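Local coordinates for putative protein-disulfide isomerase (Pseudomonas syringae pv. tomato, PDB 3GN3), which is of unknown function but is probably a thiol-disulfide oxidoreductase or isomerase of the DsbA family, built on a thioredoxin-type fold, at residues F21-C26 with Q55-H60; K84-A89 with R121-A126. All coordinates share one frame; numbering follows the deposited sequence.

Contact 1 of 2, residues F21-C26 with Q55-H60; sequences FLEPTC and QSQPWH
E23 and H60 lie one over the other: the carboxylate and imidazole planes are 22° apart, and E23 CG sits over the ring, 4.1 Å from the centroid of H60, a CH-pi contact. At the ring's edge H60 ND1 donates to T25 OG1 (2.9 Å), which lies somewhat out of the ring plane. T25 OG1 passes the bond on, giving its own proton to E23 OE2 at 2.7 Å. That oxygen also takes T25 N, and the two donors arrive from opposite faces of the carboxylate. The second oxygen, E23 OE1, turns to the other segment and accepts Q57 N at 2.8 Å, nearly straight (167°) and on the anti side, a little out of the carboxylate plane. Bending at chi2 (59°) brings the carboxylate back over the type I turn E23-C26 instead of letting it run straight on, while E23 CB and CG rest against Q57 CG, 3.7 Å from each.

Further back, Q55 N binds L22 O at 2.8 Å, a backbone bond from just past the end of strand 48-54 to the last residue of strand 16-22, and F21 CB packs on Q55 CB. In the next shell S63 OG bonds E23 OE1 and S56 OG, and R94 binds T25 O. Q55 and Q57 send their amides to H153 O, and Q57 OE1 is held by R148 of the second subunit.

C26 starts helix 27-33 as its N-cap, where DsbA relatives carry the first cysteine of the active-site motif; three places on stands S29, whose OG takes E23 N. With both carboxylate oxygens gripped, the buried acid of E23 has its rotation fixed, and a chain of directed hydrogen bonds runs from H60 through T25 to E23 just beside that cysteine.

Contact 2 of 2, residues K84-A89 with R121-A126; sequences KAVMTA and RYSGLA
A89 faces the last turn of helix 112-123, its methyl CB set 3.6 Å from Y122 CB and 4.0 Å from S123 CB. Y122 offers this methyl only the root of its side chain. With CG beside the backbone N and anti to the carbonyl carbon (chi1 -75°), the ring leads away from A89, stacks on the ring of H93 and puts its OH on E96.

S123 turns the other way. Its OG, set between the backbone N and the carbonyl carbon (chi1 74°), folds back to bond I119 O one turn earlier and accepts a weak bond from L125 N; V86 CG2 grazes it at 4.1 Å. G124, with positive phi, takes the chain out of the helix and lets L125 turn back toward helix 79-92. Here one branch does the touching: L125 CD1 reaches V86 CG2 at 4.0 Å and A85 CB at 4.2 Å, the leucine and valine side chains lying at a slant to each other.

A85, V86 and A89 thus present a face of two alanines and a valine, one helical turn long, to the end of the other helix. V86 also reaches I70 and A73 of helix 63-73, and L125 meets L76. From the same turns of helix 79-92, M87 points into the body of the fold, against I52 and L54 of strand 48-54 and F33 of helix 27-33.

The touching residues of contact 1 are all buried, near the middle of the chain; contact 2 lies farther out, partly buried, in the helical part of the molecule. Their centres are about 17 Å apart and their nearest atoms about 5 Å, without touching. Helix 63-73 links them: P24 of contact 1 and V86 of contact 2 both pack on I70. The chemistry follows the setting. Contact 1 joins loops at strand ends through directed polar bonds and reaches the second subunit, whereas contact 2 sets the end of one helix and the loop after it against another helix through methyl and methylene groups, its polar side chains finding their partners within the same chain.

Contact 1 of 2, residues F21-C26 with Q55-H60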
ATOM      1  N   PHE A  21      -5.850  -5.099  13.807  1.00 29.84           N
ATOM      2  CA  PHE A  21      -5.877  -6.194  12.852  1.00 29.34           C
ATOM      3  C   PHE A  21      -5.413  -7.431  13.561  1.00 29.84           C
ATOM      4  O   PHE A  21      -4.301  -7.479  14.079  1.00 30.17           O
ATOM      5  CB  PHE A  21      -4.990  -5.885  11.628  1.00 29.19           C
ATOM      6  CG  PHE A  21      -5.562  -4.837  10.721  1.00 27.95           C
ATOM      7  CD1 PHE A  21      -6.319  -5.206   9.603  1.00 26.49           C
ATOM      8  CD2 PHE A  21      -5.396  -3.473  11.006  1.00 26.93           C
ATOM      9  CE1 PHE A  21      -6.887  -4.230   8.753  1.00 25.24           C
ATOM     10  CE2 PHE A  21      -5.956  -2.479  10.170  1.00 26.45           C
ATOM     11  CZ  PHE A  21      -6.702  -2.865   9.036  1.00 25.95           C
ATOM     12  N   LEU A  22      -6.268  -8.442  13.587  1.00 30.43           N
ATOM     13  CA  LEU A  22      -5.986  -9.631  14.370  1.00 31.20           C
ATOM     14  C   LEU A  22      -6.090 -10.898  13.530  1.00 31.86           C
ATOM     15  O   LEU A  22      -7.024 -11.057  12.739  1.00 32.05           O
ATOM     16  CB  LEU A  22      -6.920  -9.714  15.589  1.00 30.58           C
ATOM     17  CG  LEU A  22      -6.927  -8.585  16.636  1.00 30.96           C
ATOM     18  CD1 LEU A  22      -8.195  -8.682  17.523  1.00 28.59           C
ATOM     19  CD2 LEU A  22      -5.644  -8.573  17.502  1.00 29.12           C
ATOM     20  N   GLU A  23      -5.104 -11.772  13.681  1.00 32.53           N
ATOM     21  CA  GLU A  23      -5.206 -13.141  13.196  1.00 34.01           C
ATOM     22  C   GLU A  23      -5.674 -13.978  14.394  1.00 34.41           C
ATOM     23  O   GLU A  23      -4.965 -14.058  15.406  1.00 35.21           O
ATOM     24  CB  GLU A  23      -3.852 -13.629  12.622  1.00 33.81           C
ATOM     25  CG  GLU A  23      -3.606 -15.150  12.622  1.00 35.14           C
ATOM     26  CD  GLU A  23      -4.639 -15.954  11.821  1.00 38.00           C
ATOM     27  OE1 GLU A  23      -4.836 -15.668  10.609  1.00 37.23           O
ATOM     28  OE2 GLU A  23      -5.242 -16.885  12.419  1.00 39.24           O
ATOM     29  N   PRO A  24      -6.862 -14.598  14.293  1.00 34.78           N
ATOM     30  CA  PRO A  24      -7.499 -15.281  15.448  1.00 35.04           C
ATOM     31  C   PRO A  24      -6.669 -16.375  16.123  1.00 34.87           C
ATOM     32  O   PRO A  24      -6.899 -16.667  17.306  1.00 35.11           O
ATOM     33  CB  PRO A  24      -8.775 -15.898  14.854  1.00 35.19           C
ATOM     34  CG  PRO A  24      -8.962 -15.203  13.514  1.00 35.55           C
ATOM     35  CD  PRO A  24      -7.604 -14.816  13.039  1.00 34.66           C
ATOM     36  N   THR A  25      -5.723 -16.970  15.400  1.00 34.52           N
ATOM     37  CA  THR A  25      -4.880 -18.022  15.981  1.00 34.43           C
ATOM     38  C   THR A  25      -3.425 -17.597  16.169  1.00 34.37           C
ATOM     39  O   THR A  25      -2.536 -18.449  16.294  1.00 34.69           O
ATOM     40  CB  THR A  25      -4.908 -19.342  15.150  1.00 34.41           C
ATOM     41  OG1 THR A  25      -4.424 -19.094  13.821  1.00 34.72           O
ATOM     42  CG2 THR A  25      -6.299 -19.913  15.081  1.00 33.73           C
ATOM     43  N   CYS A  26      -3.172 -16.294  16.173  1.00 34.12           N
ATOM     44  CA  CYS A  26      -1.807 -15.790  16.335  1.00 33.82           C
ATOM     45  C   CYS A  26      -1.559 -15.419  17.798  1.00 33.50           C
ATOM     46  O   CYS A  26      -2.355 -14.713  18.401  1.00 33.12           O
ATOM     47  CB  CYS A  26      -1.574 -14.615  15.391  1.00 33.80           C
ATOM     48  SG  CYS A  26      -0.401 -13.317  15.937  1.00 35.48           S
ATOM     49  N   GLN A  55      -7.190 -10.256  10.101  1.00 33.81           N
ATOM     50  CA  GLN A  55      -5.994 -10.371   9.278  1.00 33.32           C
ATOM     51  C   GLN A  55      -5.689 -11.841   9.143  1.00 33.28           C
ATOM     52  O   GLN A  55      -4.991 -12.417   9.995  1.00 33.78           O
ATOM     53  CB  GLN A  55      -4.819  -9.649   9.962  1.00 33.71           C
ATOM     54  CG  GLN A  55      -3.422  -9.882   9.337  1.00 33.71           C
ATOM     55  CD  GLN A  55      -3.204  -9.073   8.073  1.00 33.61           C
ATOM     56  OE1 GLN A  55      -4.148  -8.509   7.513  1.00 35.04           O
ATOM     57  NE2 GLN A  55      -1.958  -8.995   7.624  1.00 32.94           N
ATOM     58  N   SER A  56      -6.229 -12.468   8.103  1.00 32.62           N
ATOM     59  CA  SER A  56      -6.007 -13.893   7.875  1.00 32.31           C
ATOM     60  C   SER A  56      -4.569 -14.167   7.375  1.00 32.39           C
ATOM     61  O   SER A  56      -4.183 -13.672   6.333  1.00 32.83           O
ATOM     62  CB  SER A  56      -7.046 -14.387   6.877  1.00 32.07           C
ATOM     63  OG  SER A  56      -6.975 -15.781   6.711  1.00 31.85           O
ATOM     64  N   GLN A  57      -3.774 -14.930   8.119  1.00 32.35           N
ATOM     65  CA  GLN A  57      -2.383 -15.198   7.716  1.00 32.51           C
ATOM     66  C   GLN A  57      -2.256 -16.571   7.043  1.00 32.64           C
ATOM     67  O   GLN A  57      -2.590 -17.590   7.666  1.00 32.59           O
ATOM     68  CB  GLN A  57      -1.430 -15.126   8.926  1.00 32.56           C
ATOM     69  CG  GLN A  57      -1.550 -13.863   9.798  1.00 32.90           C
ATOM     70  CD  GLN A  57      -0.882 -12.639   9.196  1.00 34.01           C
ATOM     71  OE1 GLN A  57      -0.976 -12.386   7.995  1.00 35.58           O
ATOM     72  NE2 GLN A  57      -0.207 -11.867  10.033  1.00 34.69           N
ATOM     73  N   PRO A  58      -1.769 -16.613   5.778  1.00 32.74           N
ATOM     74  CA  PRO A  58      -1.737 -17.870   5.002  1.00 32.55           C
ATOM     75  C   PRO A  58      -0.846 -18.943   5.610  1.00 32.74           C
ATOM     76  O   PRO A  58      -1.056 -20.143   5.339  1.00 32.48           O
ATOM     77  CB  PRO A  58      -1.202 -17.441   3.634  1.00 32.19           C
ATOM     78  CG  PRO A  58      -1.501 -16.000   3.537  1.00 32.81           C
ATOM     79  CD  PRO A  58      -1.352 -15.462   4.953  1.00 32.91           C
ATOM     80  N   TRP A  59       0.121 -18.542   6.435  1.00 32.83           N
ATOM     81  CA  TRP A  59       0.912 -19.546   7.162  1.00 33.41           C
ATOM     82  C   TRP A  59       0.197 -20.097   8.413  1.00 33.88           C
ATOM     83  O   TRP A  59       0.675 -21.044   9.037  1.00 34.98           O
ATOM     84  CB  TRP A  59       2.335 -19.059   7.464  1.00 33.27           C
ATOM     85  CG  TRP A  59       2.394 -17.848   8.359  1.00 32.86           C
ATOM     86  CD1 TRP A  59       2.599 -17.838   9.707  1.00 31.50           C
ATOM     87  CD2 TRP A  59       2.257 -16.476   7.961  1.00 31.21           C
ATOM     88  NE1 TRP A  59       2.600 -16.543  10.177  1.00 31.25           N
ATOM     89  CE2 TRP A  59       2.391 -15.685   9.130  1.00 30.28           C
ATOM     90  CE3 TRP A  59       2.035 -15.836   6.732  1.00 30.32           C
ATOM     91  CZ2 TRP A  59       2.292 -14.282   9.114  1.00 28.64           C
ATOM     92  CZ3 TRP A  59       1.946 -14.415   6.717  1.00 29.73           C
ATOM     93  CH2 TRP A  59       2.076 -13.668   7.904  1.00 29.04           C
ATOM     94  N   HIS A  60      -0.944 -19.517   8.774  1.00 33.85           N
ATOM     95  CA  HIS A  60      -1.874 -20.139   9.724  1.00 34.01           C
ATOM     96  C   HIS A  60      -2.960 -20.891   8.907  1.00 33.66           C
ATOM     97  O   HIS A  60      -3.974 -20.304   8.521  1.00 33.43           O
ATOM     98  CB  HIS A  60      -2.488 -19.063  10.641  1.00 34.14           C
ATOM     99  CG  HIS A  60      -1.518 -18.491  11.630  1.00 35.88           C
ATOM    100  ND1 HIS A  60      -1.668 -18.646  12.992  1.00 37.84           N
ATOM    101  CD2 HIS A  60      -0.365 -17.800  11.456  1.00 37.25           C
ATOM    102  CE1 HIS A  60      -0.651 -18.071  13.614  1.00 37.36           C
ATOM    103  NE2 HIS A  60       0.153 -17.551  12.706  1.00 37.26           N
TER

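Contact 2 of 2, residues K84-A89 with R121-A126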
ATOM      1  N   LYS A  84     -17.431 -12.263  18.936  1.00 37.55           N
ATOM      2  CA  LYS A  84     -16.489 -12.139  20.040  1.00 37.83           C
ATOM      3  C   LYS A  84     -16.385 -13.459  20.824  1.00 36.88           C
ATOM      4  O   LYS A  84     -15.278 -13.917  21.142  1.00 37.04           O
ATOM      5  CB  LYS A  84     -16.867 -10.960  20.931  1.00 38.62           C
ATOM      6  CG  LYS A  84     -15.875 -10.683  22.044  1.00 41.69           C
ATOM      7  CD  LYS A  84     -16.543  -9.892  23.180  1.00 46.95           C
ATOM      8  CE  LYS A  84     -15.645  -9.844  24.431  1.00 49.10           C
ATOM      9  NZ  LYS A  84     -16.471  -9.642  25.653  1.00 51.07           N
ATOM     10  N   ALA A  85     -17.527 -14.089  21.092  1.00 35.48           N
ATOM     11  CA  ALA A  85     -17.550 -15.434  21.672  1.00 34.64           C
ATOM     12  C   ALA A  85     -16.666 -16.419  20.882  1.00 34.60           C
ATOM     13  O   ALA A  85     -15.827 -17.136  21.474  1.00 34.84           O
ATOM     14  CB  ALA A  85     -18.971 -15.939  21.773  1.00 34.04           C
ATOM     15  N   VAL A  86     -16.823 -16.440  19.550  1.00 33.86           N
ATOM     16  CA  VAL A  86     -15.998 -17.319  18.694  1.00 33.26           C
ATOM     17  C   VAL A  86     -14.497 -16.987  18.772  1.00 32.45           C
ATOM     18  O   VAL A  86     -13.670 -17.908  18.927  1.00 32.40           O
ATOM     19  CB  VAL A  86     -16.483 -17.390  17.194  1.00 33.58           C
ATOM     20  CG1 VAL A  86     -15.437 -18.129  16.320  1.00 32.50           C
ATOM     21  CG2 VAL A  86     -17.865 -18.066  17.088  1.00 32.75           C
ATOM     22  N   MET A  87     -14.151 -15.695  18.672  1.00 31.68           N
ATOM     23  CA  MET A  87     -12.734 -15.255  18.834  1.00 31.34           C
ATOM     24  C   MET A  87     -12.179 -15.686  20.199  1.00 31.63           C
ATOM     25  O   MET A  87     -11.088 -16.251  20.271  1.00 31.41           O
ATOM     26  CB  MET A  87     -12.547 -13.749  18.602  1.00 30.65           C
ATOM     27  CG  MET A  87     -12.780 -13.329  17.154  1.00 28.68           C
ATOM     28  SD  MET A  87     -12.170 -11.690  16.770  1.00 23.45           S
ATOM     29  CE  MET A  87     -13.613 -10.728  16.719  1.00 25.99           C
ATOM     30  N   THR A  88     -12.967 -15.476  21.261  1.00 31.76           N
ATOM     31  CA  THR A  88     -12.581 -15.901  22.610  1.00 31.88           C
ATOM     32  C   THR A  88     -12.345 -17.407  22.698  1.00 32.70           C
ATOM     33  O   THR A  88     -11.362 -17.848  23.300  1.00 33.26           O
ATOM     34  CB  THR A  88     -13.630 -15.504  23.676  1.00 31.94           C
ATOM     35  OG1 THR A  88     -13.893 -14.094  23.601  1.00 31.07           O
ATOM     36  CG2 THR A  88     -13.145 -15.894  25.085  1.00 29.61           C
ATOM     37  N   ALA A  89     -13.240 -18.201  22.106  1.00 33.17           N
ATOM     38  CA  ALA A  89     -13.080 -19.663  22.156  1.00 33.55           C
ATOM     39  C   ALA A  89     -11.812 -20.117  21.424  1.00 33.90           C
ATOM     40  O   ALA A  89     -11.074 -20.993  21.920  1.00 34.45           O
ATOM     41  CB  ALA A  89     -14.325 -20.372  21.620  1.00 33.35           C
ATOM     42  N   ARG A 121     -18.424 -26.320  19.906  1.00 46.51           N
ATOM     43  CA  ARG A 121     -18.265 -26.846  21.265  1.00 47.68           C
ATOM     44  C   ARG A 121     -17.889 -25.749  22.254  1.00 47.57           C
ATOM     45  O   ARG A 121     -18.629 -25.458  23.213  1.00 48.48           O
ATOM     46  CB  ARG A 121     -17.139 -27.873  21.300  1.00 48.06           C
ATOM     47  CG  ARG A 121     -17.519 -29.187  21.897  1.00 51.16           C
ATOM     48  CD  ARG A 121     -17.700 -30.185  20.775  1.00 56.47           C
ATOM     49  NE  ARG A 121     -16.393 -30.534  20.210  1.00 62.05           N
ATOM     50  CZ  ARG A 121     -16.196 -31.195  19.071  1.00 63.50           C
ATOM     51  NH1 ARG A 121     -17.229 -31.596  18.330  1.00 65.05           N
ATOM     52  NH2 ARG A 121     -14.955 -31.449  18.676  1.00 64.19           N
ATOM     53  N   TYR A 122     -16.738 -25.132  21.972  1.00 46.75           N
ATOM     54  CA  TYR A 122     -16.064 -24.198  22.847  1.00 45.09           C
ATOM     55  C   TYR A 122     -16.784 -22.875  23.015  1.00 44.87           C
ATOM     56  O   TYR A 122     -16.692 -22.248  24.071  1.00 44.93           O
ATOM     57  CB  TYR A 122     -14.679 -23.935  22.290  1.00 45.05           C
ATOM     58  CG  TYR A 122     -13.689 -25.054  22.489  1.00 43.79           C
ATOM     59  CD1 TYR A 122     -13.816 -25.954  23.548  1.00 42.05           C
ATOM     60  CD2 TYR A 122     -12.591 -25.181  21.639  1.00 42.43           C
ATOM     61  CE1 TYR A 122     -12.887 -26.939  23.746  1.00 40.90           C
ATOM     62  CE2 TYR A 122     -11.659 -26.165  21.829  1.00 41.13           C
ATOM     63  CZ  TYR A 122     -11.817 -27.037  22.880  1.00 41.29           C
ATOM     64  OH  TYR A 122     -10.898 -28.025  23.048  1.00 43.60           O
ATOM     65  N   SER A 123     -17.480 -22.428  21.975  1.00 44.32           N
ATOM     66  CA  SER A 123     -18.226 -21.179  22.070  1.00 43.73           C
ATOM     67  C   SER A 123     -19.679 -21.428  22.480  1.00 43.76           C
ATOM     68  O   SER A 123     -20.390 -20.485  22.838  1.00 43.51           O
ATOM     69  CB  SER A 123     -18.177 -20.403  20.741  1.00 43.62           C
ATOM     70  OG  SER A 123     -19.004 -20.997  19.753  1.00 42.46           O
ATOM     71  N   GLY A 124     -20.121 -22.685  22.391  1.00 43.64           N
ATOM     72  CA  GLY A 124     -21.539 -23.019  22.535  1.00 43.92           C
ATOM     73  C   GLY A 124     -22.458 -22.328  21.530  1.00 44.32           C
ATOM     74  O   GLY A 124     -23.610 -22.007  21.846  1.00 43.97           O
ATOM     75  N   LEU A 125     -21.960 -22.087  20.320  1.00 44.83           N
ATOM     76  CA  LEU A 125     -22.803 -21.511  19.260  1.00 45.17           C
ATOM     77  C   LEU A 125     -22.951 -22.488  18.094  1.00 45.20           C
ATOM     78  O   LEU A 125     -22.061 -23.305  17.836  1.00 45.27           O
ATOM     79  CB  LEU A 125     -22.230 -20.195  18.746  1.00 45.29           C
ATOM     80  CG  LEU A 125     -22.310 -18.924  19.576  1.00 45.92           C
ATOM     81  CD1 LEU A 125     -21.384 -17.853  18.974  1.00 46.59           C
ATOM     82  CD2 LEU A 125     -23.731 -18.415  19.665  1.00 44.31           C
ATOM     83  N   ALA A 126     -24.082 -22.402  17.404  1.00 45.23           N
ATOM     84  CA  ALA A 126     -24.337 -23.233  16.239  1.00 45.12           C
ATOM     85  C   ALA A 126     -23.926 -22.408  15.019  1.00 45.36           C
ATOM     86  O   ALA A 126     -24.479 -21.336  14.767  1.00 45.31           O
ATOM     87  CB  ALA A 126     -25.803 -23.614  16.181  1.00 44.34           C
TER